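Local structure of glucose-6-phosphate isomerase (Plasmodium falciparum, 3QKI) at residues S69-S74 against N510-L515; F64-S69 against E354-L359. The protein probably catalyses the reversible interconversion of alpha-D-glucose 6-phosphate and beta-D-fructose 6-phosphate, an early step of glycolysis. All coordinates share one frame; numbering follows the deposited sequence.

In the fold
Running from the N terminus, the chain passes three helices and strand 58-61, enters strand 64-70 and leaves it through 69-74, so the early halves of both contacts are consecutive and share Ser-69. Contact 2 closes first, when segment 354-359, which opens helix 356-371, comes back 285 residues later against 64-69. Contact 1 closes only at 510-515, where strand 513-518 joins the mixed sheet beside strand 64-70. Because the segments alternate along the sequence, the two loops cross rather than nest. One strand thus illustrates how a fold is drawn together from distant parts: contact 1 ties it edgewise to its neighbour in the sheet, and contact 2 ties its face to a helix.

Contact 1 (S69-S74 against N510-L515); sequences SRQRYS and NRPSTL
Arg-70 and Ser-513 lie opposite each other where strand 64-70 pairs antiparallel with strand 513-518, toward one side of the mixed sheet. The backbone N of Ser-513 donates to Arg-70 O at 3.0 Å, fairly straight at 159° but from above the carbonyl plane, while the CA of Pro-512 adds a CA-H...O contact of 3.1 Å to Arg-70 O. On the return side a water links the two segments, 2.8 Å from Arg-70 N and 2.7 Å from Ser-513 O. This water also lies in the plane of the Arg-70 guanidinium, at its edge, and accepts from NH1. Leu-515 CD1 covers one face of that group, 3.5 Å from Arg-70 NH1, and salt bridges to Asp-67 and Asp-477 fix its rotation. Gln-71, bent at its second torsion, brings NE2 within 3.0 Å of Thr-514 OG1 for a weak bond; its OE1 rests against the Pro-512 ring and finds its polar partner in Asn-367. Farther out, a turn at the third torsion (72°) lays the Arg-72 guanidinium flat on Asn-510, the guanidinium and amide planes 7° apart. Asn-510 CB sits 3.7 Å above the guanidinium plane, over its centre. Both polar ends are secured elsewhere, Arg-72 NH2 by Lys-42 O and Asn-510 OD1 by Leu-44 N. Arg-72 is also the centre of an inverse gamma turn, which leads the chain out of the sheet. Ala-476 of helix 464-481 packs on Arg-70 and Ser-513, helix 356-371 touches Gln-71 and Thr-514, and the second subunit reaches Arg-70 and Leu-515 through its Thr-587 and Leu-590.

Contact 2 (F64-S69 against E354-L359); sequences FYMDLS and ENIPVL
Phe-64 presents the edge of its ring to the methyl CG2 of Ile-356, which lies near the ring plane and 4.1 Å from Phe-64 CZ. The same ring meets Phe-518, of the neighbouring strand, with the planes inclined by about 30°. Met-66, between Phe-64 and Leu-68 along the strand, touches both Ile-356 and Leu-359. Its CG is anti to the backbone N (chi1 -179°) and the next bond is also extended, so SD arrives 3.7 Å from Ile-356 CG2; a bend at chi3 (69°) then brings CE alongside that methyl and close to the carbonyl of Ile-356. Leu-68 completes the row, crossing Leu-359 at about a right angle with its CD1 3.8 Å from Leu-359 CB. No hydrogen bond crosses the contact; three apolar side chains of the strand pack on the first turn of a helix. Asn-355 N-caps that turn, its OD1 accepting a weak bond from Val-358 N. Helix 356-371 lies over the sheet, consistent with the alpha/beta sandwich of a GPI-family SIS domain, Ile-356 also touching Phe-61 of strand 58-61 and Leu-532 of helix 523-543, whereas Tyr-65 turns away from the helix and stacks on Tyr-593 of the second subunit.

Contact 1 (S69-S74 against N510-L515)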
ATOM      1  N   SER A  69     -10.917 -12.174 -20.717  1.00 12.46           N
ATOM      2  CA  SER A  69     -10.922 -11.769 -22.127  1.00 11.92           C
ATOM      3  C   SER A  69     -10.003 -10.610 -22.493  1.00 17.74           C
ATOM      4  O   SER A  69      -9.614 -10.496 -23.661  1.00 18.11           O
ATOM      5  CB  SER A  69     -12.345 -11.526 -22.632  1.00 14.18           C
ATOM      6  OG  SER A  69     -12.912 -10.421 -21.955  1.00 18.45           O
ATOM      7  N   ARG A  70      -9.642  -9.751 -21.524  1.00 15.16           N
ATOM      8  CA  ARG A  70      -8.739  -8.649 -21.812  1.00 15.15           C
ATOM      9  C   ARG A  70      -7.300  -9.056 -21.544  1.00 20.29           C
ATOM     10  O   ARG A  70      -6.520  -8.267 -21.036  1.00 20.65           O
ATOM     11  CB  ARG A  70      -9.140  -7.352 -21.080  1.00 13.35           C
ATOM     12  CG  ARG A  70     -10.517  -6.855 -21.472  1.00 13.22           C
ATOM     13  CD  ARG A  70     -11.038  -5.885 -20.443  1.00 18.49           C
ATOM     14  NE  ARG A  70     -12.456  -5.651 -20.620  1.00 18.74           N
ATOM     15  CZ  ARG A  70     -13.417  -6.490 -20.250  1.00 25.49           C
ATOM     16  NH1 ARG A  70     -13.114  -7.646 -19.663  1.00 14.66           N
ATOM     17  NH2 ARG A  70     -14.685  -6.199 -20.497  1.00 16.26           N
ATOM     18  N   GLN A  71      -6.958 -10.298 -21.884  1.00 17.51           N
ATOM     19  CA  GLN A  71      -5.601 -10.835 -21.809  1.00 16.50           C
ATOM     20  C   GLN A  71      -5.150 -11.093 -23.236  1.00 19.40           C
ATOM     21  O   GLN A  71      -5.960 -11.447 -24.099  1.00 18.76           O
ATOM     22  CB  GLN A  71      -5.519 -12.115 -20.936  1.00 16.70           C
ATOM     23  CG  GLN A  71      -5.875 -11.875 -19.468  1.00 16.34           C
ATOM     24  CD  GLN A  71      -4.877 -11.022 -18.717  1.00 14.91           C
ATOM     25  OE1 GLN A  71      -3.700 -10.906 -19.071  1.00 16.99           O
ATOM     26  NE2 GLN A  71      -5.319 -10.436 -17.642  1.00 10.12           N
ATOM     27  N   ARG A  72      -3.868 -10.907 -23.491  1.00 16.03           N
ATOM     28  CA  ARG A  72      -3.286 -10.999 -24.831  1.00 15.53           C
ATOM     29  C   ARG A  72      -3.061 -12.416 -25.374  1.00 18.18           C
ATOM     30  O   ARG A  72      -1.948 -12.808 -25.721  1.00 17.41           O
ATOM     31  CB  ARG A  72      -2.046 -10.086 -24.953  1.00 14.00           C
ATOM     32  CG  ARG A  72      -2.331  -8.635 -24.571  1.00 15.47           C
ATOM     33  CD  ARG A  72      -1.225  -7.712 -25.017  1.00 12.63           C
ATOM     34  NE  ARG A  72      -1.258  -7.539 -26.471  1.00 18.50           N
ATOM     35  CZ  ARG A  72      -0.334  -6.904 -27.185  1.00 27.41           C
ATOM     36  NH1 ARG A  72       0.723  -6.375 -26.594  1.00 17.91           N
ATOM     37  NH2 ARG A  72      -0.467  -6.792 -28.501  1.00 21.09           N
ATOM     38  N   TYR A  73      -4.140 -13.172 -25.469  1.00 15.39           N
ATOM     39  CA  TYR A  73      -4.124 -14.511 -26.031  1.00 14.76           C
ATOM     40  C   TYR A  73      -5.406 -14.862 -26.733  1.00 18.42           C
ATOM     41  O   TYR A  73      -6.490 -14.446 -26.317  1.00 18.88           O
ATOM     42  CB  TYR A  73      -3.742 -15.624 -24.999  1.00 13.66           C
ATOM     43  CG  TYR A  73      -4.359 -15.555 -23.608  1.00 14.16           C
ATOM     44  CD1 TYR A  73      -3.556 -15.596 -22.466  1.00 14.61           C
ATOM     45  CD2 TYR A  73      -5.741 -15.616 -23.430  1.00 14.81           C
ATOM     46  CE1 TYR A  73      -4.109 -15.581 -21.191  1.00 12.40           C
ATOM     47  CE2 TYR A  73      -6.307 -15.585 -22.161  1.00 15.67           C
ATOM     48  CZ  TYR A  73      -5.485 -15.590 -21.044  1.00 17.37           C
ATOM     49  OH  TYR A  73      -6.022 -15.578 -19.790  1.00 12.88           O
ATOM     50  N   SER A  74      -5.277 -15.680 -27.772  1.00 16.13           N
ATOM     51  CA  SER A  74      -6.407 -16.270 -28.476  1.00 16.90           C
ATOM     52  C   SER A  74      -6.794 -17.511 -27.639  1.00 23.41           C
ATOM     53  O   SER A  74      -6.048 -17.896 -26.723  1.00 21.77           O
ATOM     54  CB  SER A  74      -5.969 -16.710 -29.866  1.00 18.72           C
ATOM     55  OG  SER A  74      -5.050 -17.789 -29.783  1.00 24.57           O
ATOM     56  N   ASN A 510      -4.028  -2.262 -25.421  1.00 16.63           N
ATOM     57  CA  ASN A 510      -3.432  -3.607 -25.280  1.00 16.79           C
ATOM     58  C   ASN A 510      -2.844  -3.832 -23.877  1.00 20.60           C
ATOM     59  O   ASN A 510      -1.913  -4.620 -23.720  1.00 20.41           O
ATOM     60  CB  ASN A 510      -2.387  -3.879 -26.371  1.00 17.43           C
ATOM     61  CG  ASN A 510      -2.991  -4.011 -27.734  1.00 25.44           C
ATOM     62  OD1 ASN A 510      -4.103  -4.505 -27.898  1.00 24.91           O
ATOM     63  ND2 ASN A 510      -2.246  -3.618 -28.741  1.00 19.95           N
ATOM     64  N   ARG A 511      -3.389  -3.105 -22.865  1.00 15.29           N
ATOM     65  CA  ARG A 511      -2.979  -3.191 -21.472  1.00 13.91           C
ATOM     66  C   ARG A 511      -3.924  -4.187 -20.821  1.00 18.08           C
ATOM     67  O   ARG A 511      -5.139  -4.000 -20.856  1.00 17.22           O
ATOM     68  CB  ARG A 511      -2.941  -1.799 -20.819  1.00  9.42           C
ATOM     69  CG  ARG A 511      -1.693  -1.049 -21.318  1.00 14.05           C
ATOM     70  CD  ARG A 511      -1.772   0.445 -21.213  1.00  7.76           C
ATOM     71  NE  ARG A 511      -0.607   1.049 -21.874  1.00 18.67           N
ATOM     72  CZ  ARG A 511       0.488   1.458 -21.250  1.00 25.45           C
ATOM     73  NH1 ARG A 511       1.508   1.945 -21.942  1.00 15.82           N
ATOM     74  NH2 ARG A 511       0.583   1.362 -19.928  1.00 16.20           N
ATOM     75  N   PRO A 512      -3.390  -5.330 -20.359  1.00 13.24           N
ATOM     76  CA  PRO A 512      -4.276  -6.408 -19.925  1.00 12.16           C
ATOM     77  C   PRO A 512      -4.931  -6.247 -18.564  1.00 15.40           C
ATOM     78  O   PRO A 512      -4.388  -5.588 -17.677  1.00 15.76           O
ATOM     79  CB  PRO A 512      -3.378  -7.658 -19.999  1.00 13.09           C
ATOM     80  CG  PRO A 512      -2.020  -7.152 -19.761  1.00 17.51           C
ATOM     81  CD  PRO A 512      -1.966  -5.736 -20.300  1.00 14.59           C
ATOM     82  N   SER A 513      -6.072  -6.915 -18.397  1.00  9.45           N
ATOM     83  CA  SER A 513      -6.828  -6.942 -17.148  1.00  9.71           C
ATOM     84  C   SER A 513      -7.633  -8.223 -16.951  1.00 17.30           C
ATOM     85  O   SER A 513      -8.125  -8.831 -17.913  1.00 15.68           O
ATOM     86  CB  SER A 513      -7.767  -5.738 -17.031  1.00 11.53           C
ATOM     87  OG  SER A 513      -8.826  -5.816 -17.956  1.00 15.30           O
ATOM     88  N   THR A 514      -7.811  -8.584 -15.681  1.00 15.08           N
ATOM     89  CA  THR A 514      -8.685  -9.662 -15.276  1.00 14.52           C
ATOM     90  C   THR A 514      -9.777  -9.010 -14.451  1.00 19.24           C
ATOM     91  O   THR A 514      -9.477  -8.173 -13.595  1.00 20.01           O
ATOM     92  CB  THR A 514      -7.932 -10.718 -14.465  1.00 19.97           C
ATOM     93  OG1 THR A 514      -6.906 -11.273 -15.287  1.00 23.18           O
ATOM     94  CG2 THR A 514      -8.860 -11.818 -13.968  1.00 16.32           C
ATOM     95  N   LEU A 515     -11.032  -9.360 -14.716  1.00 17.36           N
ATOM     96  CA  LEU A 515     -12.168  -8.876 -13.936  1.00 18.61           C
ATOM     97  C   LEU A 515     -12.745 -10.010 -13.106  1.00 21.30           C
ATOM     98  O   LEU A 515     -13.023 -11.089 -13.630  1.00 22.30           O
ATOM     99  CB  LEU A 515     -13.275  -8.270 -14.815  1.00 19.58           C
ATOM    100  CG  LEU A 515     -12.959  -7.027 -15.635  1.00 26.77           C
ATOM    101  CD1 LEU A 515     -14.170  -6.630 -16.461  1.00 28.75           C
ATOM    102  CD2 LEU A 515     -12.666  -5.854 -14.759  1.00 26.92           C
TER
HETATM  103  O   HOH W   1     -10.558  -9.317 -18.899  1.00 15.38           O
HETATM  104  O   HOH W   2       0.654  -4.723 -24.084  1.00 28.94           O

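Contact 2 (F64-S69 against E354-L359)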
ATOM      1  N   PHE A  64     -19.852 -15.847  -8.635  1.00 26.07           N
ATOM      2  CA  PHE A  64     -18.913 -14.961  -9.320  1.00 24.70           C
ATOM      3  C   PHE A  64     -18.522 -15.324 -10.724  1.00 26.77           C
ATOM      4  O   PHE A  64     -18.529 -16.505 -11.095  1.00 27.08           O
ATOM      5  CB  PHE A  64     -17.671 -14.670  -8.456  1.00 26.08           C
ATOM      6  CG  PHE A  64     -16.506 -15.633  -8.532  1.00 27.43           C
ATOM      7  CD1 PHE A  64     -16.393 -16.683  -7.630  1.00 30.15           C
ATOM      8  CD2 PHE A  64     -15.466 -15.421  -9.425  1.00 29.56           C
ATOM      9  CE1 PHE A  64     -15.302 -17.549  -7.674  1.00 30.59           C
ATOM     10  CE2 PHE A  64     -14.370 -16.288  -9.466  1.00 32.52           C
ATOM     11  CZ  PHE A  64     -14.289 -17.334  -8.583  1.00 30.39           C
ATOM     12  N   TYR A  65     -18.116 -14.301 -11.485  1.00 21.69           N
ATOM     13  CA  TYR A  65     -17.584 -14.403 -12.834  1.00 21.61           C
ATOM     14  C   TYR A  65     -16.103 -13.980 -12.839  1.00 21.52           C
ATOM     15  O   TYR A  65     -15.720 -13.004 -12.181  1.00 18.90           O
ATOM     16  CB  TYR A  65     -18.343 -13.455 -13.795  1.00 25.36           C
ATOM     17  CG  TYR A  65     -19.713 -13.901 -14.277  1.00 31.04           C
ATOM     18  CD1 TYR A  65     -20.108 -13.696 -15.596  1.00 35.16           C
ATOM     19  CD2 TYR A  65     -20.660 -14.410 -13.390  1.00 32.20           C
ATOM     20  CE1 TYR A  65     -21.385 -14.051 -16.035  1.00 37.98           C
ATOM     21  CE2 TYR A  65     -21.922 -14.818 -13.830  1.00 33.27           C
ATOM     22  CZ  TYR A  65     -22.281 -14.635 -15.153  1.00 43.17           C
ATOM     23  OH  TYR A  65     -23.545 -14.985 -15.574  1.00 45.67           O
ATOM     24  N   MET A  66     -15.276 -14.714 -13.572  1.00 16.29           N
ATOM     25  CA  MET A  66     -13.903 -14.305 -13.815  1.00 16.12           C
ATOM     26  C   MET A  66     -13.827 -14.069 -15.317  1.00 19.65           C
ATOM     27  O   MET A  66     -14.162 -14.959 -16.107  1.00 18.16           O
ATOM     28  CB  MET A  66     -12.851 -15.336 -13.395  1.00 18.73           C
ATOM     29  CG  MET A  66     -11.449 -14.831 -13.668  1.00 22.85           C
ATOM     30  SD  MET A  66     -10.098 -15.881 -13.137  1.00 28.39           S
ATOM     31  CE  MET A  66     -10.319 -17.305 -14.353  1.00 24.58           C
ATOM     32  N   ASP A  67     -13.406 -12.862 -15.699  1.00 16.51           N
ATOM     33  CA  ASP A  67     -13.291 -12.469 -17.090  1.00 14.45           C
ATOM     34  C   ASP A  67     -11.813 -12.290 -17.475  1.00 16.40           C
ATOM     35  O   ASP A  67     -11.170 -11.304 -17.100  1.00 14.32           O
ATOM     36  CB  ASP A  67     -14.164 -11.206 -17.339  1.00 14.25           C
ATOM     37  CG  ASP A  67     -14.143 -10.636 -18.743  1.00 16.04           C
ATOM     38  OD1 ASP A  67     -13.374 -11.143 -19.576  1.00 18.55           O
ATOM     39  OD2 ASP A  67     -14.870  -9.631 -18.997  1.00 17.76           O
ATOM     40  N   LEU A  68     -11.288 -13.252 -18.247  1.00 15.37           N
ATOM     41  CA  LEU A  68      -9.909 -13.244 -18.740  1.00 15.75           C
ATOM     42  C   LEU A  68      -9.819 -12.726 -20.175  1.00 17.37           C
ATOM     43  O   LEU A  68      -8.748 -12.825 -20.792  1.00 16.61           O
ATOM     44  CB  LEU A  68      -9.313 -14.668 -18.683  1.00 16.19           C
ATOM     45  CG  LEU A  68      -9.112 -15.303 -17.302  1.00 20.27           C
ATOM     46  CD1 LEU A  68      -8.662 -16.728 -17.445  1.00 19.53           C
ATOM     47  CD2 LEU A  68      -8.081 -14.545 -16.482  1.00 23.61           C
ATOM     48  N   SER A  69     -10.917 -12.174 -20.717  1.00 12.46           N
ATOM     49  CA  SER A  69     -10.922 -11.769 -22.127  1.00 11.92           C
ATOM     50  C   SER A  69     -10.003 -10.610 -22.493  1.00 17.74           C
ATOM     51  O   SER A  69      -9.614 -10.496 -23.661  1.00 18.11           O
ATOM     52  CB  SER A  69     -12.345 -11.526 -22.632  1.00 14.18           C
ATOM     53  OG  SER A  69     -12.912 -10.421 -21.955  1.00 18.45           O
ATOM     54  N   GLU A 354     -11.044 -25.392 -17.107  1.00 16.27           N
ATOM     55  CA  GLU A 354     -12.196 -24.873 -16.386  1.00 17.56           C
ATOM     56  C   GLU A 354     -11.837 -24.540 -14.928  1.00 21.11           C
ATOM     57  O   GLU A 354     -12.719 -24.223 -14.122  1.00 21.12           O
ATOM     58  CB  GLU A 354     -13.375 -25.875 -16.450  1.00 18.95           C
ATOM     59  CG  GLU A 354     -13.866 -26.212 -17.853  1.00 33.08           C
ATOM     60  CD  GLU A 354     -14.270 -25.062 -18.765  1.00 65.31           C
ATOM     61  OE1 GLU A 354     -14.925 -24.106 -18.287  1.00 61.12           O
ATOM     62  OE2 GLU A 354     -13.939 -25.129 -19.972  1.00 59.95           O
ATOM     63  N   ASN A 355     -10.541 -24.587 -14.609  1.00 16.48           N
ATOM     64  CA  ASN A 355     -10.025 -24.375 -13.264  1.00 14.04           C
ATOM     65  C   ASN A 355      -9.606 -22.899 -13.081  1.00 17.85           C
ATOM     66  O   ASN A 355      -8.564 -22.459 -13.590  1.00 17.24           O
ATOM     67  CB  ASN A 355      -8.879 -25.357 -13.031  1.00 14.03           C
ATOM     68  CG  ASN A 355      -8.468 -25.493 -11.598  1.00 29.71           C
ATOM     69  OD1 ASN A 355      -8.259 -24.496 -10.883  1.00 18.87           O
ATOM     70  ND2 ASN A 355      -8.290 -26.740 -11.163  1.00 14.08           N
ATOM     71  N   ILE A 356     -10.446 -22.137 -12.387  1.00 15.44           N
ATOM     72  CA  ILE A 356     -10.281 -20.689 -12.176  1.00 15.79           C
ATOM     73  C   ILE A 356      -8.906 -20.275 -11.578  1.00 17.46           C
ATOM     74  O   ILE A 356      -8.198 -19.508 -12.235  1.00 17.45           O
ATOM     75  CB  ILE A 356     -11.529 -20.062 -11.493  1.00 19.32           C
ATOM     76  CG1 ILE A 356     -12.705 -20.060 -12.466  1.00 20.57           C
ATOM     77  CG2 ILE A 356     -11.250 -18.631 -10.980  1.00 20.57           C
ATOM     78  CD1 ILE A 356     -14.069 -19.915 -11.828  1.00 25.24           C
ATOM     79  N   PRO A 357      -8.454 -20.810 -10.423  1.00 15.42           N
ATOM     80  CA  PRO A 357      -7.110 -20.420  -9.922  1.00 15.30           C
ATOM     81  C   PRO A 357      -5.974 -20.827 -10.867  1.00 18.07           C
ATOM     82  O   PRO A 357      -4.966 -20.128 -10.956  1.00 16.20           O
ATOM     83  CB  PRO A 357      -6.987 -21.176  -8.597  1.00 17.27           C
ATOM     84  CG  PRO A 357      -8.362 -21.634  -8.249  1.00 20.98           C
ATOM     85  CD  PRO A 357      -9.135 -21.742  -9.490  1.00 16.79           C
ATOM     86  N   VAL A 358      -6.121 -21.980 -11.564  1.00 14.32           N
ATOM     87  CA  VAL A 358      -5.100 -22.432 -12.501  1.00 14.04           C
ATOM     88  C   VAL A 358      -4.998 -21.462 -13.692  1.00 16.15           C
ATOM     89  O   VAL A 358      -3.883 -21.048 -14.047  1.00 16.05           O
ATOM     90  CB  VAL A 358      -5.303 -23.910 -12.935  1.00 16.63           C
ATOM     91  CG1 VAL A 358      -4.440 -24.248 -14.161  1.00 16.16           C
ATOM     92  CG2 VAL A 358      -4.981 -24.857 -11.773  1.00 15.96           C
ATOM     93  N   LEU A 359      -6.152 -21.088 -14.279  1.00 12.15           N
ATOM     94  CA  LEU A 359      -6.195 -20.152 -15.413  1.00 12.27           C
ATOM     95  C   LEU A 359      -5.651 -18.774 -15.015  1.00 14.67           C
ATOM     96  O   LEU A 359      -4.984 -18.127 -15.815  1.00 14.57           O
ATOM     97  CB  LEU A 359      -7.625 -20.030 -15.955  1.00 13.16           C
ATOM     98  CG  LEU A 359      -8.187 -21.300 -16.650  1.00 18.12           C
ATOM     99  CD1 LEU A 359      -9.673 -21.130 -16.959  1.00 18.43           C
ATOM    100  CD2 LEU A 359      -7.396 -21.620 -17.906  1.00 22.29           C
TER